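Local coordinates for putative flavoprotein (Bacteroides eggerthii, PDB 4ICI) that binds flavin mononucleotide in a flavodoxin-like fold and probably takes part in electron transfer or a related redox reaction, its precise role being unknown, at residues A19-T24 with I45-P50; E32-A37 with K159-W164; W99-R104 with I131-T136. All coordinates share one frame; numbering follows the deposited sequence.

How the interactions relate
All three contacts belong to one flavodoxin-like domain built on a five-stranded parallel sheet. Interaction 1 lies at the end of strand 16-20, and helix 26-38 of interaction 2 follows directly. Segment 32-37 falls between the two halves of interaction 1, so these contacts cross along the chain. Interaction 3 comes later and lies wholly between segments 32-37 and 159-164. The centres of interactions 1 and 3 are about 16 Å apart, and each is about 21 Å from interaction 2. Interactions 1 and 3 both reach the FMN, at the phosphate and the flavin ring respectively, and Phe-21 packs on Pro-103 between them. Interaction 2 joins two helices away from the cofactor.

Interaction 1 of 3, residues A19-T24 with I45-P50; sequences AYFSAT and IAPAQP. With FMN (flavin mononucleotide), chain B; EDO (1,2-ethanediol), chain E; EDO (1,2-ethanediol), chain G.
Ile-45 pairs with Tyr-20 through a nearly straight backbone hydrogen bond, 2.7 Å from Ile-45 N to Tyr-20 O at 173°. The tight part surrounds this bond. Ile-45 lays its CB and CG1 against the Tyr-20 carbonyl, and its CD1 reaches back to 4.2 Å from Ala-19 CB. Ile-106 and Phe-109 of helix 104-112 also touch Ile-45. The Phe-21 ring meets the loop edge-on: its CD1 is 3.7 Å from Ile-45 O, near the ring plane, and its CE1 is 4.2 Å from Pro-47 CG. CG is anti to the backbone N (chi1 169°), which turns the ring edge to Ile-45 O and Pro-47; the ring also meets Tyr-51.

Past Phe-21 the contact is looser. The segments diverge, and a 1,2-ethanediol, probably from the crystallisation liquor, bridges them: its O2 accepts from Ser-22 N and donates to Ile-45 O at 2.7 Å. A second such ethanediol meets the Tyr-20 ring edge. Further on, segment 19-24 leaves the loop and grips the FMN phosphate. Ser-22 OG donates to FMN O2P, Thr-24 OG1 to FMN O1P, and the backbone N of Ala-23 and Thr-24 to FMN O3P. This is the phosphate-binding loop after the first strand of a flavodoxin-like fold.

Interaction 2 of 3, residues E32-A37 with K159-W164; sequences EKLGAA and KAIRAW
Ile-161 reaches helix 26-38 with both of its branches, and this makes the apolar part of the contact. Its CG2 lies 3.7 Å from Leu-34 CD1 and 4.0 Å from Ala-37 CB. Its CD1 extends over the backbone, 3.9 Å from Leu-34 CA and 4.0 Å from Lys-33 O. The first torsion explains the split: CG1 is anti to the carbonyl carbon (chi1 -69°), while CG2 stands anti to the backbone N. Leu-34 CD1 also touches Trp-164, 4.0 Å from CZ3, where the two side chains cross at about a right angle. One leucine methyl thus serves both partners. With an alanine here, both branches of Ile-161 are gone, and a gap is likely to open beside Leu-34 CD1 and Ala-37 CB, with the backbone at Lys-33 losing its CD1 contact.

The polar contacts are few. Arg-162 is extended from CG to NE and brings its guanidinium to the last turn of helix 26-38. NH2 is 2.7 Å from Ala-37 O, but the bond is bent (117°) and weak. NH2 also forms a salt bridge with Glu-158, so the carbonyl is a secondary partner. A cation here would probably suit the partial negative charge at a helix C-terminus. Lys-33 leads away and bonds to Thr-156 O. The Trp-164 indole NE1 is held by Glu-149 O.

The short helix segments approach to 10.1 Å between axes and cross at -69°. Leu-34 and Trp-164 also touch Phe-123 and Val-121 of strand 119-125. The contact joins the first and last helices of the domain on the same face of the parallel sheet, as in the three-layer alpha/beta sandwich of flavodoxin-like proteins.

Interaction 3 of 3, residues W99-R104 with I131-T136; sequences WDLAPR and IGNSAT. With FMN (flavin mononucleotide), chain B.
Asp-100 makes the main link from this loop to Asn-133, and Trp-99 just before it starts the run beside the flavin. Trp-99 N donates to FMN N5 at 2.9 Å. Its indole comes near the same ring system, with CD1 4.0 Å from FMN C6, and packs on Trp-58 and Met-69. Asp-100 N follows with a bond to FMN O4 of 3.0 Å. Trp-99 and Asp-100 both have left-handed backbone angles, and this turn brings the two N-H groups to the flavin one after the other.

The Asp-100 carbonyl is held from the helix side. Asn-133 ND2 donates to Asp-100 O at 2.8 Å and 176°. The acceptor lies in the amide plane, while the donor is tilted well out of the carbonyl plane. The Asp-100 carboxylate crosses the Asn-133 side chain, its OD2 3.4 Å from Asn-133 CB, with the carboxylate and amide planes 26° apart. Its OD1 is linked to the helix backbone through two waters, one bound to Ser-134 N and the other to Asn-133 N. The segment is the loop after strand 90-96, a usual flavin-contacting loop in the flavodoxin-like fold. Here helix 132-141 lies alongside it, and Asn-133 and Ser-134 make the contacts.

Leu-101 starts away from the helix, but its end turns back and puts CD2 3.9 Å from Asn-133 ND2. The chain comes closest to the helix at Leu-101, opposite Ser-134; the Ser-134 CB then lies against Ala-102 N, 3.6 Å away. A water joins Ala-102 N to Ser-134 O. Ser-134 keeps its OG over its own helix (chi1 70°), where it donates to Ile-131 O at 2.8 Å and also bonds to Tyr-95 OH.

Interaction 1 of 3, residues A19-T24 with I45-P50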
# COMPACT_ATOMS: atom_id res chain seq x y z
N ALA A 19 6.83 0.45 -0.05
CA ALA A 19 6.14 1.29 0.93
C ALA A 19 4.90 0.55 1.39
O ALA A 19 4.23 -0.10 0.59
CB ALA A 19 5.77 2.67 0.30
N TYR A 20 4.59 0.64 2.68
CA TYR A 20 3.43 -0.07 3.18
C TYR A 20 2.88 0.54 4.44
O TYR A 20 3.64 1.07 5.26
CB TYR A 20 3.74 -1.57 3.40
CG TYR A 20 4.68 -1.79 4.55
CD1 TYR A 20 6.06 -1.66 4.40
CD2 TYR A 20 4.19 -2.02 5.81
CE1 TYR A 20 6.92 -1.83 5.48
CE2 TYR A 20 5.03 -2.18 6.88
CZ TYR A 20 6.40 -2.08 6.71
OH TYR A 20 7.24 -2.24 7.80
N PHE A 21 1.57 0.41 4.57
CA PHE A 21 0.87 0.67 5.83
C PHE A 21 0.40 -0.67 6.39
O PHE A 21 -0.11 -1.53 5.67
CB PHE A 21 -0.33 1.58 5.56
CG PHE A 21 -1.29 1.72 6.73
CD1 PHE A 21 -0.86 2.24 7.93
CD2 PHE A 21 -2.60 1.34 6.60
CE1 PHE A 21 -1.73 2.34 8.99
CE2 PHE A 21 -3.46 1.45 7.65
CZ PHE A 21 -3.02 1.95 8.86
N SER A 22 0.59 -0.84 7.69
CA SER A 22 0.13 -2.02 8.39
C SER A 22 -0.35 -1.61 9.77
O SER A 22 0.41 -0.99 10.53
CB SER A 22 1.24 -3.03 8.50
OG SER A 22 0.79 -4.25 9.10
N ALA A 23 -1.58 -1.93 10.10
CA ALA A 23 -2.13 -1.62 11.42
C ALA A 23 -1.91 -2.72 12.44
O ALA A 23 -1.68 -2.42 13.63
CB ALA A 23 -3.62 -1.28 11.31
N THR A 24 -2.00 -3.99 12.01
CA THR A 24 -1.76 -5.12 12.90
C THR A 24 -0.68 -6.12 12.46
O THR A 24 -0.65 -7.26 12.96
CB THR A 24 -3.06 -5.89 13.23
OG1 THR A 24 -3.78 -6.22 12.06
CG2 THR A 24 -3.95 -5.07 14.21
N ILE A 45 4.91 3.22 6.31
CA ILE A 45 4.11 4.44 6.33
C ILE A 45 3.50 4.52 7.73
O ILE A 45 2.53 3.81 8.02
CB ILE A 45 2.99 4.39 5.26
CG1 ILE A 45 3.58 4.24 3.82
CG2 ILE A 45 2.10 5.61 5.37
CD1 ILE A 45 2.55 3.86 2.73
N ALA A 46 4.12 5.33 8.60
CA ALA A 46 3.76 5.36 10.00
C ALA A 46 2.78 6.49 10.27
O ALA A 46 3.07 7.66 9.99
CB ALA A 46 5.00 5.55 10.89
N PRO A 47 1.61 6.17 10.78
CA PRO A 47 0.70 7.23 11.16
C PRO A 47 1.24 8.11 12.30
O PRO A 47 1.81 7.61 13.26
CB PRO A 47 -0.55 6.52 11.62
CG PRO A 47 -0.20 5.13 11.76
CD PRO A 47 1.10 4.84 11.10
N ALA A 48 1.01 9.40 12.19
CA ALA A 48 1.37 10.31 13.26
C ALA A 48 0.62 9.98 14.56
O ALA A 48 1.17 10.16 15.65
CB ALA A 48 1.11 11.74 12.82
N GLN A 49 -0.62 9.51 14.43
CA GLN A 49 -1.38 9.00 15.56
C GLN A 49 -1.67 7.53 15.30
O GLN A 49 -2.47 7.19 14.42
CB GLN A 49 -2.69 9.75 15.75
CG GLN A 49 -3.48 9.28 17.00
CD GLN A 49 -4.70 10.08 17.29
OE1 GLN A 49 -5.84 9.53 17.45
NE2 GLN A 49 -4.50 11.37 17.40
N PRO A 50 -1.00 6.63 16.05
CA PRO A 50 -1.23 5.19 15.86
C PRO A 50 -2.69 4.75 15.97
O PRO A 50 -3.46 5.33 16.73
CB PRO A 50 -0.41 4.56 16.99
CG PRO A 50 0.72 5.54 17.19
CD PRO A 50 0.08 6.89 17.01
N1 FMN B . -10.90 -7.70 4.94
C2 FMN B . -11.54 -7.98 3.76
O2 FMN B . -11.35 -9.08 3.23
N3 FMN B . -12.40 -7.05 3.20
C4 FMN B . -12.68 -5.83 3.80
O4 FMN B . -13.42 -5.05 3.18
C4A FMN B . -12.04 -5.55 5.02
N5 FMN B . -12.30 -4.34 5.70
C5A FMN B . -11.62 -4.09 6.89
C6 FMN B . -11.83 -2.88 7.57
C7 FMN B . -11.16 -2.61 8.73
C7M FMN B . -11.36 -1.28 9.42
C8 FMN B . -10.25 -3.51 9.26
C8M FMN B . -9.54 -3.21 10.56
C9 FMN B . -10.04 -4.72 8.61
C9A FMN B . -10.71 -5.02 7.40
N10 FMN B . -10.49 -6.23 6.73
C10 FMN B . -11.15 -6.49 5.55
C1' FMN B . -9.48 -7.22 7.26
C2' FMN B . -8.05 -6.73 6.86
O2' FMN B . -7.91 -6.41 5.50
C3' FMN B . -6.99 -7.81 7.13
O3' FMN B . -7.16 -8.37 8.47
C4' FMN B . -5.53 -7.34 6.88
O4' FMN B . -4.74 -8.49 6.74
C5' FMN B . -5.00 -6.53 8.12
O5' FMN B . -3.70 -6.14 7.78
P FMN B . -2.69 -5.46 8.83
O1P FMN B . -2.46 -6.53 9.91
O2P FMN B . -1.51 -5.01 8.11
O3P FMN B . -3.34 -4.22 9.45
C1 EDO E . 4.32 1.53 10.29
O1 EDO E . 3.46 1.95 11.36
C2 EDO E . 3.59 0.82 9.13
O2 EDO E . 2.28 1.27 8.92
C1 EDO G . 5.54 -2.32 10.24
O1 EDO G . 6.91 -1.91 10.21
C2 EDO G . 4.95 -2.97 11.50
O2 EDO G . 5.35 -4.33 11.84

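Interaction 2 of 3, residues E32-A37 with K159-W164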
# COMPACT_ATOMS: atom_id res chain seq x y z
N GLU A 32 7.66 -7.42 3.96
CA GLU A 32 9.01 -7.95 4.25
C GLU A 32 9.40 -9.06 3.29
O GLU A 32 10.54 -9.08 2.79
CB GLU A 32 9.05 -8.43 5.69
CG GLU A 32 10.43 -8.84 6.18
CD GLU A 32 10.46 -9.25 7.62
OE1 GLU A 32 9.49 -8.92 8.33
OE2 GLU A 32 11.46 -9.86 8.07
N LYS A 33 8.45 -9.95 3.00
CA LYS A 33 8.70 -11.03 2.03
C LYS A 33 8.94 -10.44 0.63
O LYS A 33 9.86 -10.86 -0.08
CB LYS A 33 7.52 -12.00 1.97
CG LYS A 33 7.28 -12.83 3.21
CD LYS A 33 6.16 -13.88 2.97
CE LYS A 33 6.15 -14.95 4.06
NZ LYS A 33 5.32 -16.16 3.69
N LEU A 34 8.11 -9.47 0.23
CA LEU A 34 8.29 -8.82 -1.06
C LEU A 34 9.65 -8.14 -1.17
O LEU A 34 10.39 -8.33 -2.15
CB LEU A 34 7.15 -7.84 -1.30
CG LEU A 34 7.17 -7.04 -2.58
CD1 LEU A 34 7.27 -7.93 -3.82
CD2 LEU A 34 5.88 -6.20 -2.63
N GLY A 35 10.00 -7.33 -0.17
CA GLY A 35 11.27 -6.63 -0.19
C GLY A 35 12.46 -7.58 -0.23
O GLY A 35 13.40 -7.35 -0.97
N ALA A 36 12.39 -8.66 0.57
CA ALA A 36 13.44 -9.70 0.56
C ALA A 36 13.58 -10.32 -0.83
O ALA A 36 14.71 -10.52 -1.30
CB ALA A 36 13.15 -10.78 1.61
N ALA A 37 12.46 -10.54 -1.49
CA ALA A 37 12.47 -11.25 -2.77
C ALA A 37 13.12 -10.40 -3.86
O ALA A 37 13.81 -10.92 -4.75
CB ALA A 37 11.03 -11.63 -3.17
N LYS A 159 8.69 -17.71 -5.11
CA LYS A 159 8.35 -18.21 -6.44
C LYS A 159 7.10 -17.52 -6.98
O LYS A 159 7.03 -17.19 -8.18
CB LYS A 159 8.15 -19.73 -6.44
CG LYS A 159 9.43 -20.53 -6.27
CD LYS A 159 9.13 -22.01 -6.12
CE LYS A 159 10.43 -22.80 -6.01
NZ LYS A 159 10.22 -24.21 -5.51
N ALA A 160 6.13 -17.30 -6.12
CA ALA A 160 4.90 -16.65 -6.56
C ALA A 160 5.15 -15.17 -6.84
O ALA A 160 4.60 -14.61 -7.80
CB ALA A 160 3.80 -16.84 -5.54
N ILE A 161 5.97 -14.52 -6.02
CA ILE A 161 6.32 -13.12 -6.25
C ILE A 161 7.05 -12.97 -7.57
O ILE A 161 6.72 -12.10 -8.38
CB ILE A 161 7.14 -12.53 -5.07
CG1 ILE A 161 6.24 -12.40 -3.83
CG2 ILE A 161 7.82 -11.19 -5.49
CD1 ILE A 161 6.97 -12.21 -2.49
N ARG A 162 8.02 -13.85 -7.83
CA ARG A 162 8.77 -13.75 -9.06
C ARG A 162 7.88 -13.94 -10.28
O ARG A 162 8.05 -13.25 -11.28
CB ARG A 162 9.96 -14.73 -9.05
CG ARG A 162 10.97 -14.32 -7.98
CD ARG A 162 12.32 -15.01 -8.14
NE ARG A 162 13.20 -14.67 -7.02
CZ ARG A 162 13.77 -13.47 -6.81
NH1 ARG A 162 13.57 -12.46 -7.67
NH2 ARG A 162 14.54 -13.29 -5.75
N ALA A 163 6.91 -14.85 -10.20
CA ALA A 163 6.01 -15.09 -11.34
C ALA A 163 5.15 -13.84 -11.61
O ALA A 163 4.99 -13.42 -12.75
CB ALA A 163 5.11 -16.34 -11.06
N TRP A 164 4.58 -13.26 -10.56
CA TRP A 164 3.84 -12.00 -10.67
C TRP A 164 4.68 -10.92 -11.36
O TRP A 164 4.22 -10.24 -12.30
CB TRP A 164 3.45 -11.55 -9.26
CG TRP A 164 3.04 -10.10 -9.07
CD1 TRP A 164 2.35 -9.28 -9.93
CD2 TRP A 164 3.23 -9.35 -7.89
NE1 TRP A 164 2.09 -8.08 -9.33
CE2 TRP A 164 2.63 -8.09 -8.08
CE3 TRP A 164 3.82 -9.64 -6.67
CZ2 TRP A 164 2.62 -7.11 -7.08
CZ3 TRP A 164 3.85 -8.66 -5.69
CH2 TRP A 164 3.24 -7.43 -5.90

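Interaction 3 of 3, residues W99-R104 with I131-T136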
# COMPACT_ATOMS: atom_id res chain seq x y z
N TRP A 99 -12.87 -2.00 4.00
CA TRP A 99 -14.10 -1.75 3.27
C TRP A 99 -13.87 -1.74 1.74
O TRP A 99 -14.38 -0.90 1.01
CB TRP A 99 -14.73 -0.45 3.75
CG TRP A 99 -15.12 -0.49 5.20
CD1 TRP A 99 -14.38 -0.05 6.29
CD2 TRP A 99 -16.32 -1.06 5.74
NE1 TRP A 99 -15.07 -0.31 7.44
CE2 TRP A 99 -16.26 -0.92 7.14
CE3 TRP A 99 -17.44 -1.67 5.17
CZ2 TRP A 99 -17.27 -1.38 7.98
CZ3 TRP A 99 -18.46 -2.13 6.01
CH2 TRP A 99 -18.37 -1.98 7.41
N ASP A 100 -13.11 -2.73 1.27
CA ASP A 100 -12.80 -2.94 -0.15
C ASP A 100 -11.99 -1.80 -0.78
O ASP A 100 -11.97 -1.66 -2.02
CB ASP A 100 -14.09 -3.21 -0.96
CG ASP A 100 -13.91 -4.21 -2.09
OD1 ASP A 100 -12.83 -4.86 -2.22
OD2 ASP A 100 -14.88 -4.29 -2.89
N LEU A 101 -11.31 -1.02 0.06
CA LEU A 101 -10.53 0.12 -0.38
C LEU A 101 -9.15 0.14 0.28
O LEU A 101 -8.91 -0.54 1.27
CB LEU A 101 -11.25 1.44 -0.02
CG LEU A 101 -12.57 1.72 -0.72
CD1 LEU A 101 -13.30 2.87 0.04
CD2 LEU A 101 -12.36 2.04 -2.21
N ALA A 102 -8.27 0.95 -0.27
CA ALA A 102 -7.05 1.33 0.46
C ALA A 102 -7.41 2.25 1.62
O ALA A 102 -8.21 3.17 1.46
CB ALA A 102 -6.07 2.05 -0.45
N PRO A 103 -6.80 2.03 2.79
CA PRO A 103 -6.89 3.03 3.86
C PRO A 103 -6.49 4.41 3.38
O PRO A 103 -5.60 4.55 2.52
CB PRO A 103 -5.93 2.50 4.93
CG PRO A 103 -5.87 1.01 4.67
CD PRO A 103 -5.95 0.89 3.17
N ARG A 104 -7.14 5.44 3.93
CA ARG A 104 -6.89 6.80 3.46
C ARG A 104 -5.46 7.29 3.66
O ARG A 104 -5.02 8.19 2.95
CB ARG A 104 -7.88 7.78 4.06
CG ARG A 104 -9.37 7.44 3.92
CD ARG A 104 -9.82 7.17 2.55
NE ARG A 104 -11.28 7.02 2.49
CZ ARG A 104 -11.94 6.66 1.39
NH1 ARG A 104 -11.27 6.40 0.26
NH2 ARG A 104 -13.27 6.64 1.40
N ILE A 131 -7.94 -7.73 -4.16
CA ILE A 131 -7.36 -6.40 -4.26
C ILE A 131 -8.00 -5.53 -5.33
O ILE A 131 -7.84 -4.32 -5.30
CB ILE A 131 -5.83 -6.47 -4.54
CG1 ILE A 131 -5.13 -5.13 -4.18
CG2 ILE A 131 -5.51 -6.95 -5.97
CD1 ILE A 131 -3.60 -5.18 -4.24
N GLY A 132 -8.72 -6.14 -6.27
CA GLY A 132 -9.15 -5.43 -7.47
C GLY A 132 -9.85 -4.11 -7.26
O GLY A 132 -9.51 -3.10 -7.91
N ASN A 133 -10.85 -4.10 -6.38
CA ASN A 133 -11.59 -2.84 -6.18
C ASN A 133 -10.71 -1.70 -5.68
O ASN A 133 -10.72 -0.60 -6.24
CB ASN A 133 -12.78 -3.01 -5.25
CG ASN A 133 -13.68 -1.80 -5.27
OD1 ASN A 133 -14.35 -1.54 -6.29
ND2 ASN A 133 -13.63 -1.00 -4.22
N SER A 134 -9.89 -2.02 -4.70
CA SER A 134 -9.06 -0.98 -4.09
C SER A 134 -8.10 -0.45 -5.13
O SER A 134 -7.84 0.75 -5.19
CB SER A 134 -8.33 -1.56 -2.87
OG SER A 134 -7.31 -2.51 -3.21
N ALA A 135 -7.51 -1.34 -5.95
CA ALA A 135 -6.58 -0.95 -6.97
C ALA A 135 -7.23 -0.13 -8.08
O ALA A 135 -6.66 0.85 -8.56
CB ALA A 135 -5.90 -2.19 -7.55
N THR A 136 -8.44 -0.51 -8.45
CA THR A 136 -9.21 0.26 -9.45
C THR A 136 -9.47 1.69 -8.96
O THR A 136 -9.27 2.64 -9.70
CB THR A 136 -10.52 -0.45 -9.78
OG1 THR A 136 -10.20 -1.66 -10.46
CG2 THR A 136 -11.46 0.40 -10.64
N1 FMN B . -10.90 -7.70 4.94
C2 FMN B . -11.54 -7.98 3.76
O2 FMN B . -11.35 -9.08 3.23
N3 FMN B . -12.40 -7.05 3.20
C4 FMN B . -12.68 -5.83 3.80
O4 FMN B . -13.42 -5.05 3.18
C4A FMN B . -12.04 -5.55 5.02
N5 FMN B . -12.30 -4.34 5.70
C5A FMN B . -11.62 -4.09 6.89
C6 FMN B . -11.83 -2.88 7.57
C7 FMN B . -11.16 -2.61 8.73
C7M FMN B . -11.36 -1.28 9.42
C8 FMN B . -10.25 -3.51 9.26
C8M FMN B . -9.54 -3.21 10.56
C9 FMN B . -10.04 -4.72 8.61
C9A FMN B . -10.71 -5.02 7.40
N10 FMN B . -10.49 -6.23 6.73
C10 FMN B . -11.15 -6.49 5.55
C1' FMN B . -9.48 -7.22 7.26
C2' FMN B . -8.05 -6.73 6.86
O2' FMN B . -7.91 -6.41 5.50
C3' FMN B . -6.99 -7.81 7.13
O3' FMN B . -7.16 -8.37 8.47
C4' FMN B . -5.53 -7.34 6.88
O4' FMN B . -4.74 -8.49 6.74
C5' FMN B . -5.00 -6.53 8.12
O5' FMN B . -3.70 -6.14 7.78
P FMN B . -2.69 -5.46 8.83
O1P FMN B . -2.46 -6.53 9.91
O2P FMN B . -1.51 -5.01 8.11
O3P FMN B . -3.34 -4.22 9.45
O HOH W 1 -10.15 -4.24 -2.87
O HOH W 2 -12.17 -6.17 -4.67
O HOH W 3 -8.82 2.16 -2.85